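Local coordinates for protein probable dehydrogenase (PDB 3MOI) that is probably an NAD(P)-dependent oxidoreductase of the GFO/IDH/MocA family, pairing a Rossmann-fold nucleotide-binding domain with a C-terminal sheet domain, at residues G191-R203 / A374-R387. Sequence-based numbering, arbitrary orientation.
Sequences GQRITAVRAMTGR and AVLESSATGRQVER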
loop_
_atom_site.group_PDB
_atom_site.type_symbol
_atom_site.label_atom_id
_atom_site.label_comp_id
_atom_site.label_asym_id
_atom_site.label_seq_id
_atom_site.Cartn_x
_atom_site.Cartn_y
_atom_site.Cartn_z
ATOM N N GLY A 191 2.142 19.477 0.705
ATOM C CA GLY A 191 1.699 20.830 0.351
ATOM C C GLY A 191 0.881 20.979 -0.930
ATOM O O GLY A 191 0.773 22.074 -1.424
ATOM N N GLN A 192 0.316 19.899 -1.477
ATOM C CA GLN A 192 -0.504 20.003 -2.691
ATOM C C GLN A 192 -2.016 19.801 -2.488
ATOM O O GLN A 192 -2.465 19.079 -1.624
ATOM C CB GLN A 192 -0.003 19.026 -3.704
ATOM C CG GLN A 192 1.424 19.362 -4.266
ATOM C CD GLN A 192 1.720 18.484 -5.439
ATOM O OE1 GLN A 192 1.054 18.612 -6.493
ATOM N NE2 GLN A 192 2.687 17.544 -5.283
ATOM N N ARG A 193 -2.809 20.487 -3.296
ATOM C CA ARG A 193 -4.203 20.242 -3.373
ATOM C C ARG A 193 -4.462 18.849 -3.971
ATOM O O ARG A 193 -3.798 18.392 -4.908
ATOM C CB ARG A 193 -4.883 21.322 -4.198
ATOM C CG ARG A 193 -6.421 21.147 -4.329
ATOM C CD ARG A 193 -7.109 22.382 -4.910
ATOM N NE ARG A 193 -8.328 22.035 -5.659
ATOM C CZ ARG A 193 -9.550 22.054 -5.132
ATOM N NH1 ARG A 193 -9.710 22.403 -3.853
ATOM N NH2 ARG A 193 -10.605 21.702 -5.861
ATOM N N ILE A 194 -5.448 18.178 -3.399
ATOM C CA ILE A 194 -5.940 16.957 -3.935
ATOM C C ILE A 194 -6.928 17.317 -5.032
ATOM O O ILE A 194 -7.945 17.920 -4.753
ATOM C CB ILE A 194 -6.622 16.171 -2.813
ATOM C CG1 ILE A 194 -5.572 15.798 -1.764
ATOM C CG2 ILE A 194 -7.275 14.976 -3.379
ATOM C CD1 ILE A 194 -6.059 15.214 -0.471
ATOM N N THR A 195 -6.650 16.945 -6.258
ATOM C CA THR A 195 -7.496 17.339 -7.418
ATOM C C THR A 195 -8.317 16.204 -7.990
ATOM O O THR A 195 -9.186 16.445 -8.797
ATOM C CB THR A 195 -6.673 17.893 -8.613
ATOM O OG1 THR A 195 -5.676 16.927 -8.959
ATOM C CG2 THR A 195 -5.979 19.216 -8.236
ATOM N N ALA A 196 -8.081 14.967 -7.587
ATOM C CA ALA A 196 -9.006 13.905 -8.015
ATOM C C ALA A 196 -8.964 12.729 -7.029
ATOM O O ALA A 196 -7.977 12.523 -6.349
ATOM C CB ALA A 196 -8.682 13.444 -9.436
ATOM N N VAL A 197 -10.043 11.965 -6.986
ATOM C CA VAL A 197 -10.236 10.894 -6.021
ATOM C C VAL A 197 -10.882 9.718 -6.715
ATOM O O VAL A 197 -12.017 9.850 -7.235
ATOM C CB VAL A 197 -11.193 11.289 -4.917
ATOM C CG1 VAL A 197 -11.323 10.149 -3.941
ATOM C CG2 VAL A 197 -10.755 12.553 -4.243
ATOM N N ARG A 198 -10.170 8.586 -6.708
ATOM C CA ARG A 198 -10.749 7.308 -7.005
ATOM C C ARG A 198 -10.712 6.461 -5.734
ATOM O O ARG A 198 -9.610 6.165 -5.228
ATOM C CB ARG A 198 -9.944 6.620 -8.111
ATOM C CG ARG A 198 -10.409 5.224 -8.461
ATOM C CD ARG A 198 -11.877 5.197 -8.950
ATOM N NE ARG A 198 -12.294 3.830 -9.217
ATOM C CZ ARG A 198 -13.162 3.152 -8.483
ATOM N NH1 ARG A 198 -13.750 3.761 -7.473
ATOM N NH2 ARG A 198 -13.456 1.869 -8.784
ATOM N N ALA A 199 -11.882 6.047 -5.232
ATOM C CA ALA A 199 -11.942 5.216 -4.009
ATOM C C ALA A 199 -13.060 4.165 -4.054
ATOM O O ALA A 199 -14.016 4.335 -4.777
ATOM C CB ALA A 199 -12.086 6.072 -2.804
ATOM N N MET A 200 -12.913 3.112 -3.253
ATOM C CA MET A 200 -13.868 2.010 -3.085
ATOM C C MET A 200 -13.956 1.893 -1.594
ATOM O O MET A 200 -12.921 1.938 -0.957
ATOM C CB MET A 200 -13.231 0.713 -3.568
ATOM C CG MET A 200 -14.098 -0.601 -3.374
ATOM S SD MET A 200 -13.102 -1.980 -2.788
ATOM C CE MET A 200 -12.739 -1.355 -1.155
ATOM N N THR A 201 -15.138 1.729 -1.017
ATOM C CA THR A 201 -15.271 1.466 0.435
ATOM C C THR A 201 -16.042 0.156 0.628
ATOM O O THR A 201 -16.774 -0.222 -0.225
ATOM C CB THR A 201 -16.090 2.542 1.104
ATOM O OG1 THR A 201 -17.368 2.548 0.444
ATOM C CG2 THR A 201 -15.402 3.906 0.985
ATOM N N GLY A 202 -15.855 -0.501 1.764
ATOM C CA GLY A 202 -16.618 -1.683 2.151
ATOM C C GLY A 202 -17.184 -1.532 3.550
ATOM O O GLY A 202 -16.689 -0.734 4.396
ATOM N N ARG A 203 -18.261 -2.268 3.774
ATOM C CA ARG A 203 -18.944 -2.357 5.062
ATOM C C ARG A 203 -19.096 -3.828 5.290
ATOM O O ARG A 203 -20.174 -4.382 5.238
ATOM C CB ARG A 203 -20.314 -1.750 4.975
ATOM C CG ARG A 203 -20.322 -0.285 4.720
ATOM C CD ARG A 203 -21.703 0.242 4.992
ATOM N NE ARG A 203 -22.419 0.402 3.747
ATOM C CZ ARG A 203 -23.037 1.527 3.380
ATOM N NH1 ARG A 203 -23.069 2.601 4.208
ATOM N NH2 ARG A 203 -23.628 1.583 2.167
ATOM N N ALA A 374 -15.865 12.942 -1.598
ATOM C CA ALA A 374 -15.509 12.465 -2.911
ATOM C C ALA A 374 -15.181 10.970 -2.840
ATOM O O ALA A 374 -15.465 10.205 -3.783
ATOM C CB ALA A 374 -14.365 13.301 -3.503
ATOM N N VAL A 375 -14.656 10.522 -1.707
ATOM C CA VAL A 375 -14.483 9.082 -1.461
ATOM C C VAL A 375 -15.850 8.384 -1.457
ATOM O O VAL A 375 -16.025 7.317 -2.083
ATOM C CB VAL A 375 -13.751 8.818 -0.134
ATOM C CG1 VAL A 375 -13.875 7.336 0.257
ATOM C CG2 VAL A 375 -12.239 9.266 -0.261
ATOM N N LEU A 376 -16.838 8.979 -0.792
ATOM C CA LEU A 376 -18.158 8.377 -0.799
ATOM C C LEU A 376 -18.724 8.348 -2.220
ATOM O O LEU A 376 -19.199 7.290 -2.624
ATOM C CB LEU A 376 -19.133 9.056 0.155
ATOM C CG LEU A 376 -18.921 8.815 1.664
ATOM C CD1 LEU A 376 -19.672 9.881 2.491
ATOM C CD2 LEU A 376 -19.313 7.396 2.094
ATOM N N GLU A 377 -18.633 9.451 -2.988
ATOM C CA GLU A 377 -19.143 9.447 -4.349
ATOM C C GLU A 377 -18.419 8.449 -5.255
ATOM O O GLU A 377 -19.075 7.720 -6.023
ATOM C CB GLU A 377 -19.056 10.814 -4.971
ATOM C CG GLU A 377 -19.601 10.871 -6.400
ATOM C CD GLU A 377 -19.527 12.274 -7.050
ATOM O OE1 GLU A 377 -19.404 13.292 -6.308
ATOM O OE2 GLU A 377 -19.575 12.346 -8.324
ATOM N N SER A 378 -17.079 8.441 -5.211
ATOM C CA SER A 378 -16.304 7.615 -6.133
ATOM C C SER A 378 -16.638 6.149 -5.897
ATOM O O SER A 378 -16.704 5.368 -6.822
ATOM C CB SER A 378 -14.820 7.789 -5.914
ATOM O OG SER A 378 -14.117 6.992 -6.803
ATOM N N SER A 379 -16.889 5.810 -4.647
ATOM C CA SER A 379 -17.151 4.460 -4.287
ATOM C C SER A 379 -18.560 4.055 -4.720
ATOM O O SER A 379 -18.806 2.930 -5.035
ATOM C CB SER A 379 -16.960 4.266 -2.767
ATOM O OG SER A 379 -17.336 2.949 -2.420
ATOM N N ALA A 380 -19.488 4.976 -4.764
ATOM C CA ALA A 380 -20.859 4.649 -5.191
ATOM C C ALA A 380 -20.873 4.466 -6.698
ATOM O O ALA A 380 -21.562 3.574 -7.213
ATOM C CB ALA A 380 -21.831 5.789 -4.791
ATOM N N THR A 381 -20.096 5.280 -7.418
ATOM C CA THR A 381 -20.228 5.347 -8.872
ATOM C C THR A 381 -19.171 4.529 -9.619
ATOM O O THR A 381 -19.321 4.282 -10.787
ATOM C CB THR A 381 -20.080 6.802 -9.341
ATOM O OG1 THR A 381 -18.729 7.270 -9.071
ATOM C CG2 THR A 381 -21.133 7.738 -8.681
ATOM N N GLY A 382 -18.069 4.136 -8.968
ATOM C CA GLY A 382 -16.958 3.495 -9.685
ATOM C C GLY A 382 -16.044 4.433 -10.467
ATOM O O GLY A 382 -15.120 3.971 -11.119
ATOM N N ARG A 383 -16.238 5.750 -10.382
ATOM C CA ARG A 383 -15.539 6.668 -11.299
ATOM C C ARG A 383 -14.552 7.506 -10.473
ATOM O O ARG A 383 -14.763 7.767 -9.297
ATOM C CB ARG A 383 -16.549 7.584 -12.041
ATOM C CG ARG A 383 -17.505 6.983 -13.249
ATOM C CD ARG A 383 -16.973 7.382 -14.709
ATOM N NE ARG A 383 -15.648 7.979 -14.374
ATOM C CZ ARG A 383 -14.406 7.450 -14.488
ATOM N NH1 ARG A 383 -14.100 6.287 -15.160
ATOM N NH2 ARG A 383 -13.464 8.178 -13.972
ATOM N N GLN A 384 -13.432 7.882 -11.074
ATOM C CA GLN A 384 -12.596 8.930 -10.525
ATOM C C GLN A 384 -13.379 10.220 -10.504
ATOM O O GLN A 384 -14.019 10.573 -11.461
ATOM C CB GLN A 384 -11.363 9.133 -11.353
ATOM C CG GLN A 384 -10.485 10.320 -10.872
ATOM C CD GLN A 384 -9.049 10.186 -11.333
ATOM O OE1 GLN A 384 -8.285 9.384 -10.813
ATOM N NE2 GLN A 384 -8.676 10.976 -12.282
ATOM N N VAL A 385 -13.317 10.916 -9.394
ATOM C CA VAL A 385 -14.085 12.127 -9.198
ATOM C C VAL A 385 -13.114 13.337 -9.290
ATOM O O VAL A 385 -12.180 13.427 -8.551
ATOM C CB VAL A 385 -14.819 12.031 -7.805
ATOM C CG1 VAL A 385 -15.348 13.365 -7.366
ATOM C CG2 VAL A 385 -15.922 10.959 -7.858
ATOM N N GLU A 386 -13.327 14.250 -10.218
ATOM C CA GLU A 386 -12.464 15.445 -10.322
ATOM C C GLU A 386 -12.915 16.548 -9.397
ATOM O O GLU A 386 -14.072 16.830 -9.333
ATOM C CB GLU A 386 -12.526 15.985 -11.728
ATOM C CG GLU A 386 -12.143 14.985 -12.800
ATOM C CD GLU A 386 -10.665 14.604 -12.766
ATOM O OE1 GLU A 386 -9.873 15.406 -12.211
ATOM O OE2 GLU A 386 -10.305 13.499 -13.288
ATOM N N ARG A 387 -12.019 17.244 -8.734
ATOM C CA ARG A 387 -12.499 18.423 -7.990
ATOM C C ARG A 387 -11.658 19.697 -8.012
ATOM O O ARG A 387 -10.577 19.679 -8.597
ATOM C CB ARG A 387 -12.787 18.020 -6.575
ATOM C CG ARG A 387 -11.636 17.523 -5.764
ATOM C CD ARG A 387 -12.123 17.539 -4.270
ATOM N NE ARG A 387 -10.981 17.932 -3.550
ATOM C CZ ARG A 387 -10.795 18.968 -2.761
ATOM N NH1 ARG A 387 -11.737 19.728 -2.306
ATOM N NH2 ARG A 387 -9.565 19.140 -2.346
#
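Val197 and Val385 pair through both backbone bonds, Val385 N to Val197 O at 2.7 Å and Val197 N to Val385 O at 3.0 Å, adding strand 385-386 antiparallel to the edge of the C-terminal domain's sheet; Arg387 N to Thr195 O (2.9 Å) carries the pairing on. Beyond Val197, helix 362-381 crosses strand 194-202 at 74°, and two serine hydroxyls accept from strand amides at this edge. Ser378, its OG turned away from its own N (chi1 -180°), accepts a nearly straight bond from Ala199 N at 2.9 Å and donates to Arg383 O, tying the turn after the helix back to it. Ser379 OG receives Thr201 N at 2.9 Å. One turn earlier in the helix, Val375 lays CG1 against Ala199 CB and Thr201 CG2, while its CG2 meets Val197 CG1 at 3.9 Å. The Arg198 chain bends at chi2 (60°), bringing its guanidinium face against Gly382 O; NE donates a hydrogen bond to Gln384 OE1 of the second subunit. Arg387 also reaches Ile194 O through weak bonds from NE and NH2. The Arg193 guanidinium lies over one face of Arg387's, offset toward the rim; their like charges are probably eased by Asp367 and Glu370, which salt-bridge Arg387. Serine hydroxyls thus satisfy strand amides, and Arg198 carries this edge to the second subunit.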